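Long-range contacts in naphthalene dioxygenase large subunit (Rhodococcus sp., PDB 2B1X), which carries a Rieske [2Fe-2S] cluster in one domain and a mononuclear iron in another, as the large subunit of a multi-subunit non-haem iron dioxygenase: residues E68-V73 against H84-R89; W113-T118 against W140-M145; G59-R64 against Q94-E99. All coordinates share one frame; numbering follows the deposited sequence.

Contact 1: residues E68-V73 against H84-R89; sequences EDQFIV and HLNACR. With FES (Fe2/s2 (inorganic) cluster), chain H.
Ile72 and His84 face each other as an antiparallel hydrogen-bonded pair: Ile72 N donates to His84 O over 2.7 Å, and His84 N donates back to Ile72 O over 2.8 Å. Next to them Phe71 and Leu85 form a non-hydrogen-bonded pair, with Leu85 CD1 over one face of the Phe71 ring, toward the rim, 4.0 Å from Phe71 CZ. Beyond Leu85 the chain bends through an inverse gamma turn centred on Asn86, yet Asn86 N still reaches Gln70 O at 2.9 Å in a nearly straight bond (171°).

The side chains of Gln70 and Asn86 run alongside each other in the same direction, their amide planes 29° apart. Turning CG of Asn86 anti to the backbone N (chi1 -170°) lets its ND2 give Gln70 OE1 a short bond of 2.6 Å, bent and arriving from above the carbonyl plane. On the other branch, Asn86 OD1 rests 3.6 Å from Ile72 CD1.

Further partners restrain both amides. Gln70 OE1 also accepts from Gln94 NE2, Gln70 NE2 meets Tyr65 OH, and Asn86 ND2 has a second acceptor in Cys96 O. Phe387 of the second subunit packs on Phe71 and Leu85. Two residues past Asn86, Cys88 SG binds FES FE2 at 2.3 Å, so the bonds to Asn86 probably steady the start of the loop that carries this cluster ligand of the Rieske domain.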
# COMPACT_ATOMS: atom_id res chain seq x y z
N GLU A 68 7.18 14.38 10.58
CA GLU A 68 5.73 14.23 10.58
C GLU A 68 5.04 15.45 11.21
O GLU A 68 3.80 15.56 11.15
CB GLU A 68 5.32 12.94 11.37
CG GLU A 68 5.70 11.59 10.74
CD GLU A 68 7.15 11.21 10.96
OE1 GLU A 68 7.84 11.80 11.81
OE2 GLU A 68 7.63 10.30 10.26
N ASP A 69 5.78 16.34 11.87
CA ASP A 69 5.10 17.50 12.48
C ASP A 69 4.75 18.55 11.45
O ASP A 69 5.61 18.96 10.64
CB ASP A 69 5.89 18.14 13.59
CG ASP A 69 5.81 17.35 14.87
OD1 ASP A 69 4.68 17.25 15.44
OD2 ASP A 69 6.81 16.79 15.35
N GLN A 70 3.51 19.02 11.53
CA GLN A 70 2.97 19.94 10.57
C GLN A 70 2.79 21.31 11.20
O GLN A 70 2.18 21.43 12.26
CB GLN A 70 1.64 19.38 10.06
CG GLN A 70 1.16 20.04 8.78
CD GLN A 70 -0.22 19.54 8.39
OE1 GLN A 70 -1.15 19.79 9.09
NE2 GLN A 70 -0.34 18.86 7.26
N PHE A 71 3.32 22.35 10.52
CA PHE A 71 3.32 23.71 11.03
C PHE A 71 2.70 24.67 10.05
O PHE A 71 2.95 24.58 8.85
CB PHE A 71 4.75 24.18 11.36
CG PHE A 71 5.34 23.47 12.53
CD1 PHE A 71 6.04 22.26 12.35
CD2 PHE A 71 5.16 23.97 13.83
CE1 PHE A 71 6.57 21.57 13.46
CE2 PHE A 71 5.68 23.29 14.95
CZ PHE A 71 6.37 22.08 14.76
N ILE A 72 1.86 25.58 10.56
CA ILE A 72 1.45 26.74 9.76
C ILE A 72 2.55 27.80 9.84
O ILE A 72 2.94 28.22 10.94
CB ILE A 72 0.11 27.34 10.31
CG1 ILE A 72 -1.03 26.33 10.20
CG2 ILE A 72 -0.26 28.59 9.59
CD1 ILE A 72 -2.18 26.66 11.17
N VAL A 73 3.04 28.24 8.68
CA VAL A 73 4.04 29.28 8.66
C VAL A 73 3.35 30.47 8.02
O VAL A 73 2.95 30.38 6.87
CB VAL A 73 5.32 28.83 7.88
CG1 VAL A 73 6.36 29.98 7.79
CG2 VAL A 73 5.92 27.60 8.55
N HIS A 84 3.19 27.93 13.73
CA HIS A 84 2.23 27.34 14.66
C HIS A 84 2.06 25.88 14.38
O HIS A 84 1.76 25.52 13.25
CB HIS A 84 0.82 27.91 14.43
CG HIS A 84 0.72 29.39 14.44
ND1 HIS A 84 1.07 30.16 15.54
CD2 HIS A 84 0.23 30.25 13.51
CE1 HIS A 84 0.84 31.43 15.26
NE2 HIS A 84 0.31 31.51 14.05
N LEU A 85 2.15 25.02 15.40
CA LEU A 85 1.80 23.63 15.23
C LEU A 85 0.34 23.53 14.76
O LEU A 85 -0.57 24.10 15.39
CB LEU A 85 2.00 22.82 16.54
CG LEU A 85 1.66 21.32 16.47
CD1 LEU A 85 2.75 20.59 15.67
CD2 LEU A 85 1.52 20.71 17.89
N ASN A 86 0.11 22.79 13.67
CA ASN A 86 -1.21 22.73 13.06
C ASN A 86 -2.14 21.72 13.74
O ASN A 86 -2.65 20.77 13.11
CB ASN A 86 -1.08 22.44 11.58
CG ASN A 86 -2.39 22.60 10.83
OD1 ASN A 86 -3.32 23.22 11.33
ND2 ASN A 86 -2.48 22.00 9.64
N ALA A 87 -2.38 21.95 15.02
CA ALA A 87 -3.05 21.00 15.90
C ALA A 87 -3.77 21.81 16.93
O ALA A 87 -3.14 22.46 17.76
CB ALA A 87 -2.03 20.04 16.57
N CYS A 88 -5.11 21.79 16.87
CA CYS A 88 -5.96 22.46 17.84
C CYS A 88 -5.61 21.98 19.25
O CYS A 88 -5.31 20.80 19.45
CB CYS A 88 -7.43 22.15 17.52
SG CYS A 88 -8.61 23.00 18.61
N ARG A 89 -5.64 22.89 20.21
CA ARG A 89 -5.23 22.62 21.57
C ARG A 89 -6.28 21.81 22.33
O ARG A 89 -6.01 21.32 23.41
CB ARG A 89 -4.96 23.95 22.32
CG ARG A 89 -3.77 24.76 21.74
CD ARG A 89 -2.43 24.02 21.75
NE ARG A 89 -2.09 23.50 23.08
CZ ARG A 89 -1.49 24.20 24.05
NH1 ARG A 89 -1.16 25.49 23.87
NH2 ARG A 89 -1.22 23.62 25.22
FE1 FES H . -12.24 20.70 19.64
FE2 FES H . -10.54 21.91 17.85
S1 FES H . -12.34 22.78 18.81
S2 FES H . -10.56 19.77 18.52

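Contact 2: residues W113-T118 against W140-M145; sequences WTYSNT and WNLRPM. With FES (Fe2/s2 (inorganic) cluster), chain H.
Trp140 meets Trp113 and Tyr115 in the cluster-binding part of the Rieske domain, where strand 114-116, the middle one of a three-stranded antiparallel sheet, is covered by the loop that leads to strand 147-151. No hydrogen bond joins the two segments; the contact is made mainly by rings and aliphatic groups, with one carbonyl oxygen among them.

At Trp140 it is CB that touches, 4.1 Å from Trp113 CZ3. The Trp140 indole itself leads away from strand 114-116, packing against Arg89 and against Asn394 of the second subunit. Its carbonyl does the opposite: Trp140 O lies in the plane of the Tyr115 ring, at the edge, 3.5 Å from Tyr115 CE2. This oxygen is buried with no hydrogen-bond partner in the model, leaving the weakly polar ring edge to face it.

Asn141 has its CB directed away, and its OD1 accepts from Leu121 N on the neighbouring strand. Leu142 then comes back over the tyrosine. With CG anti to the carbonyl carbon (chi1 -67°), its CD2 sits 3.5 Å from the centroid of the Tyr115 ring and only 9° off the normal, a CH-pi contact over the middle of the face. Leu142 CG is set over the ring's flank, 3.5 Å from Tyr115 CD2. The phenol is held at its far end too, since Tyr115 OH hydrogen-bonds Arg89 N. Arg143, next in the chain, makes a cation-pi contact with Phe387 of the second subunit.

On the strand side, Ser116 OG accepts from Thr118 N in an ST turn as the strand ends. At the other end the Trp113 indole stacks with His90 and lies obliquely beside the cluster, its CG 3.6 Å from FES S1.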
# COMPACT_ATOMS: atom_id res chain seq x y z
N TRP A 113 -13.20 26.22 18.16
CA TRP A 113 -12.24 27.10 18.81
C TRP A 113 -11.59 27.90 17.68
O TRP A 113 -11.30 27.35 16.62
CB TRP A 113 -11.17 26.29 19.53
CG TRP A 113 -11.64 25.69 20.89
CD1 TRP A 113 -12.91 25.43 21.27
CD2 TRP A 113 -10.80 25.31 21.99
NE1 TRP A 113 -12.92 24.90 22.54
CE2 TRP A 113 -11.64 24.84 23.01
CE3 TRP A 113 -9.42 25.37 22.23
CZ2 TRP A 113 -11.15 24.39 24.23
CZ3 TRP A 113 -8.93 24.92 23.44
CH2 TRP A 113 -9.79 24.44 24.43
N THR A 114 -11.42 29.19 17.91
CA THR A 114 -10.99 30.11 16.86
C THR A 114 -9.72 30.80 17.28
O THR A 114 -9.66 31.39 18.37
CB THR A 114 -12.12 31.15 16.64
OG1 THR A 114 -13.32 30.44 16.26
CG2 THR A 114 -11.83 32.06 15.43
N TYR A 115 -8.73 30.77 16.39
CA TYR A 115 -7.41 31.33 16.64
C TYR A 115 -7.11 32.47 15.68
O TYR A 115 -7.37 32.37 14.48
CB TYR A 115 -6.33 30.24 16.53
CG TYR A 115 -6.55 28.99 17.41
CD1 TYR A 115 -7.35 27.94 16.97
CD2 TYR A 115 -5.91 28.84 18.64
CE1 TYR A 115 -7.53 26.79 17.76
CE2 TYR A 115 -6.05 27.72 19.42
CZ TYR A 115 -6.87 26.69 18.98
OH TYR A 115 -7.02 25.56 19.75
N SER A 116 -6.58 33.57 16.21
CA SER A 116 -5.91 34.56 15.35
C SER A 116 -4.75 33.93 14.61
O SER A 116 -4.16 32.96 15.10
CB SER A 116 -5.40 35.72 16.20
OG SER A 116 -4.82 36.72 15.41
N ASN A 117 -4.38 34.48 13.45
CA ASN A 117 -3.15 34.03 12.77
C ASN A 117 -1.89 34.41 13.57
O ASN A 117 -0.78 33.96 13.29
CB ASN A 117 -3.08 34.51 11.31
CG ASN A 117 -3.24 36.00 11.17
OD1 ASN A 117 -3.06 36.77 12.12
ND2 ASN A 117 -3.59 36.42 9.96
N THR A 118 -2.10 35.22 14.58
CA THR A 118 -1.15 35.48 15.65
C THR A 118 -0.84 34.18 16.47
O THR A 118 0.22 34.03 17.10
CB THR A 118 -1.89 36.50 16.55
OG1 THR A 118 -1.32 37.81 16.42
CG2 THR A 118 -1.82 36.12 17.98
N TRP A 140 -4.09 28.32 26.11
CA TRP A 140 -4.37 27.39 25.02
C TRP A 140 -4.25 27.99 23.62
O TRP A 140 -5.04 27.64 22.73
CB TRP A 140 -5.74 26.73 25.25
CG TRP A 140 -5.77 26.16 26.65
CD1 TRP A 140 -6.26 26.76 27.76
CD2 TRP A 140 -5.20 24.92 27.09
NE1 TRP A 140 -6.05 25.98 28.86
CE2 TRP A 140 -5.38 24.85 28.49
CE3 TRP A 140 -4.51 23.87 26.45
CZ2 TRP A 140 -4.96 23.76 29.25
CZ3 TRP A 140 -4.10 22.78 27.21
CH2 TRP A 140 -4.33 22.73 28.59
N ASN A 141 -3.22 28.82 23.43
CA ASN A 141 -2.84 29.33 22.11
C ASN A 141 -2.25 28.18 21.30
O ASN A 141 -1.84 27.17 21.87
CB ASN A 141 -1.81 30.47 22.23
CG ASN A 141 -2.39 31.70 22.96
OD1 ASN A 141 -3.62 31.83 23.10
ND2 ASN A 141 -1.50 32.61 23.41
N LEU A 142 -2.20 28.33 19.98
CA LEU A 142 -1.53 27.34 19.15
C LEU A 142 -0.08 27.25 19.60
O LEU A 142 0.56 28.28 19.93
CB LEU A 142 -1.59 27.75 17.66
CG LEU A 142 -2.99 27.75 17.01
CD1 LEU A 142 -2.92 28.25 15.56
CD2 LEU A 142 -3.66 26.38 17.08
N ARG A 143 0.45 26.02 19.63
CA ARG A 143 1.84 25.82 20.08
C ARG A 143 2.85 26.37 19.08
O ARG A 143 2.87 25.96 17.92
CB ARG A 143 2.15 24.36 20.37
CG ARG A 143 1.29 23.77 21.46
CD ARG A 143 1.56 22.29 21.69
NE ARG A 143 2.86 22.07 22.33
CZ ARG A 143 3.53 20.94 22.25
NH1 ARG A 143 3.04 19.93 21.55
NH2 ARG A 143 4.70 20.82 22.88
N PRO A 144 3.70 27.28 19.54
CA PRO A 144 4.71 27.87 18.67
C PRO A 144 5.78 26.83 18.33
O PRO A 144 6.04 25.91 19.12
CB PRO A 144 5.32 29.00 19.53
CG PRO A 144 4.54 29.08 20.78
CD PRO A 144 3.79 27.78 20.93
N MET A 145 6.35 26.96 17.14
CA MET A 145 7.66 26.36 16.83
C MET A 145 8.62 26.81 17.94
O MET A 145 8.75 28.01 18.18
CB MET A 145 8.14 26.90 15.48
CG MET A 145 9.56 26.46 15.05
SD MET A 145 9.57 24.65 14.79
CE MET A 145 8.69 24.65 13.19
FE1 FES H . -12.24 20.70 19.64
FE2 FES H . -10.54 21.91 17.85
S1 FES H . -12.34 22.78 18.81
S2 FES H . -10.56 19.77 18.52

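Contact 3: residues G59-R64 against Q94-E99; sequences GDYVVR and QVCRAE
Strand 60-66 of the Rieske domain's four-stranded antiparallel sheet receives the incoming loop here, where Glu99, just before strand 100-102 (outermost in this chain), hydrogen-bonds Val63. Val63 N donates to Glu99 O at 2.9 Å, approaching from above the carbonyl plane (43° out of it). The same oxygen takes a weaker CA-H...O contact from Val62 CA at 3.5 Å. A water adds a third interaction: it donates to Glu99 O at 3.2 Å and accepts from Arg64 NH2 at 3.0 Å, tying the arginine to the backbone of the loop. Val62 CG2 covers the centre of one face of that guanidinium group, which also forms a salt bridge with Glu54.

Two residues earlier in the strand than Val63, the Tyr61 ring meets Cys96. Its CG lies between the backbone N and the carbonyl carbon (chi1 69°), which brings the end of the ring to Cys96 and Ala98. Cys96 SG stands 4.0 Å from the centroid of the Tyr61 ring and 51° off its normal, an oblique sulfur-aromatic contact on the CE1 side. Tyr61 OH reaches past the sulfur to Ala98 CB at 3.7 Å. Val63 CG2 comes tightly against Ala98 O, 3.2 Å away, and also touches Cys96 SG.

CB of Glu99 is directed away from strand 60-66, and OE2 is hydrogen-bonded to Thr51 and Thr161 of a small subunit. One backbone bond flanked by a packed tyrosine and valine joins the loop to strand 60-66 just before strand 100-102, in the antiparallel sheet of the Rieske domain.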
# COMPACT_ATOMS: atom_id res chain seq x y z
N GLY A 59 -1.69 37.69 6.65
CA GLY A 59 -2.68 36.63 6.48
C GLY A 59 -2.22 35.45 5.63
O GLY A 59 -2.82 34.34 5.71
N ASP A 60 -1.21 35.67 4.79
CA ASP A 60 -0.62 34.61 3.94
C ASP A 60 -0.04 33.48 4.82
O ASP A 60 0.57 33.73 5.88
CB ASP A 60 0.49 35.15 3.05
CG ASP A 60 -0.02 35.98 1.86
OD1 ASP A 60 -1.25 36.07 1.59
OD2 ASP A 60 0.75 36.61 1.11
N TYR A 61 -0.25 32.25 4.39
CA TYR A 61 0.34 31.11 5.08
C TYR A 61 0.64 29.97 4.13
O TYR A 61 -0.02 29.84 3.08
CB TYR A 61 -0.61 30.62 6.19
CG TYR A 61 -1.87 29.98 5.66
CD1 TYR A 61 -1.89 28.61 5.34
CD2 TYR A 61 -3.03 30.73 5.50
CE1 TYR A 61 -3.06 28.01 4.84
CE2 TYR A 61 -4.21 30.15 5.04
CZ TYR A 61 -4.22 28.79 4.70
OH TYR A 61 -5.37 28.20 4.24
N VAL A 62 1.59 29.12 4.52
CA VAL A 62 1.85 27.85 3.86
C VAL A 62 1.93 26.81 4.99
O VAL A 62 2.23 27.18 6.13
CB VAL A 62 3.15 27.84 3.00
CG1 VAL A 62 3.03 28.77 1.77
CG2 VAL A 62 4.40 28.24 3.82
N VAL A 63 1.63 25.57 4.69
CA VAL A 63 1.77 24.48 5.66
C VAL A 63 3.02 23.63 5.34
O VAL A 63 3.13 23.03 4.28
CB VAL A 63 0.51 23.62 5.71
CG1 VAL A 63 0.71 22.46 6.72
CG2 VAL A 63 -0.73 24.48 6.13
N ARG A 64 3.94 23.55 6.30
CA ARG A 64 5.25 22.94 6.10
C ARG A 64 5.62 22.02 7.25
O ARG A 64 4.84 21.93 8.22
CB ARG A 64 6.30 24.02 5.83
CG ARG A 64 5.96 24.84 4.59
CD ARG A 64 6.20 24.09 3.25
NE ARG A 64 5.57 24.75 2.11
CZ ARG A 64 6.07 25.81 1.46
NH1 ARG A 64 7.24 26.37 1.83
NH2 ARG A 64 5.41 26.32 0.44
N GLN A 94 -6.40 19.46 12.82
CA GLN A 94 -5.78 20.49 11.95
C GLN A 94 -6.71 21.68 11.88
O GLN A 94 -7.92 21.51 11.60
CB GLN A 94 -5.56 19.98 10.55
CG GLN A 94 -4.52 18.90 10.42
CD GLN A 94 -4.58 18.29 9.06
OE1 GLN A 94 -5.55 17.60 8.73
NE2 GLN A 94 -3.56 18.55 8.25
N VAL A 95 -6.19 22.88 12.16
CA VAL A 95 -6.99 24.11 12.06
C VAL A 95 -6.82 24.72 10.67
O VAL A 95 -7.43 25.74 10.32
CB VAL A 95 -6.65 25.12 13.18
CG1 VAL A 95 -7.00 24.49 14.55
CG2 VAL A 95 -5.17 25.56 13.13
N CYS A 96 -5.97 24.10 9.87
CA CYS A 96 -5.85 24.48 8.47
C CYS A 96 -5.57 23.21 7.67
O CYS A 96 -4.56 22.57 7.90
CB CYS A 96 -4.73 25.51 8.32
SG CYS A 96 -4.45 25.90 6.63
N ARG A 97 -6.50 22.81 6.79
CA ARG A 97 -6.30 21.62 5.96
C ARG A 97 -5.92 21.93 4.49
O ARG A 97 -5.78 20.98 3.68
CB ARG A 97 -7.50 20.67 6.03
CG ARG A 97 -7.58 19.75 7.24
CD ARG A 97 -9.02 19.17 7.52
NE ARG A 97 -10.05 20.22 7.47
CZ ARG A 97 -11.20 20.20 6.77
NH1 ARG A 97 -11.61 19.14 6.05
NH2 ARG A 97 -11.93 21.31 6.78
N ALA A 98 -5.71 23.22 4.18
CA ALA A 98 -5.17 23.64 2.88
C ALA A 98 -3.63 23.68 2.92
O ALA A 98 -3.06 23.70 4.01
CB ALA A 98 -5.72 25.01 2.49
N GLU A 99 -2.96 23.69 1.78
CA GLU A 99 -1.50 23.69 1.73
C GLU A 99 -0.95 25.12 1.79
O GLU A 99 0.20 25.34 2.14
CB GLU A 99 -1.00 22.97 0.46
CG GLU A 99 -1.33 21.49 0.47
CD GLU A 99 -1.00 20.75 -0.83
OE1 GLU A 99 0.06 21.02 -1.43
OE2 GLU A 99 -1.79 19.85 -1.22
O HOH W 1 2.94 24.69 0.66

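All three contacts lie within the Rieske domain. Contact 1 is nested inside the loop closed by contact 3, their centres 9 Å apart, and neighbouring strands 60-66 and 69-75 join them through Phe71 N to Arg64 O (2.8 Å). Gln70 CG also packs on Val63 CG1 at 3.2 Å. Contact 2, 9 Å from contact 1 by centres, joins it through Arg89 NH1 to Asn141 O (2.7 Å) and Leu85 N to Arg143 O (2.8 Å). Contacts 2 and 3 are looser neighbours, with Val95 CG1 4.0 Å from Tyr115 CE1. Contacts 1 and 2 touch the cluster directly, whereas the side chain of Cys96 in contact 3 stays about 12 Å from it.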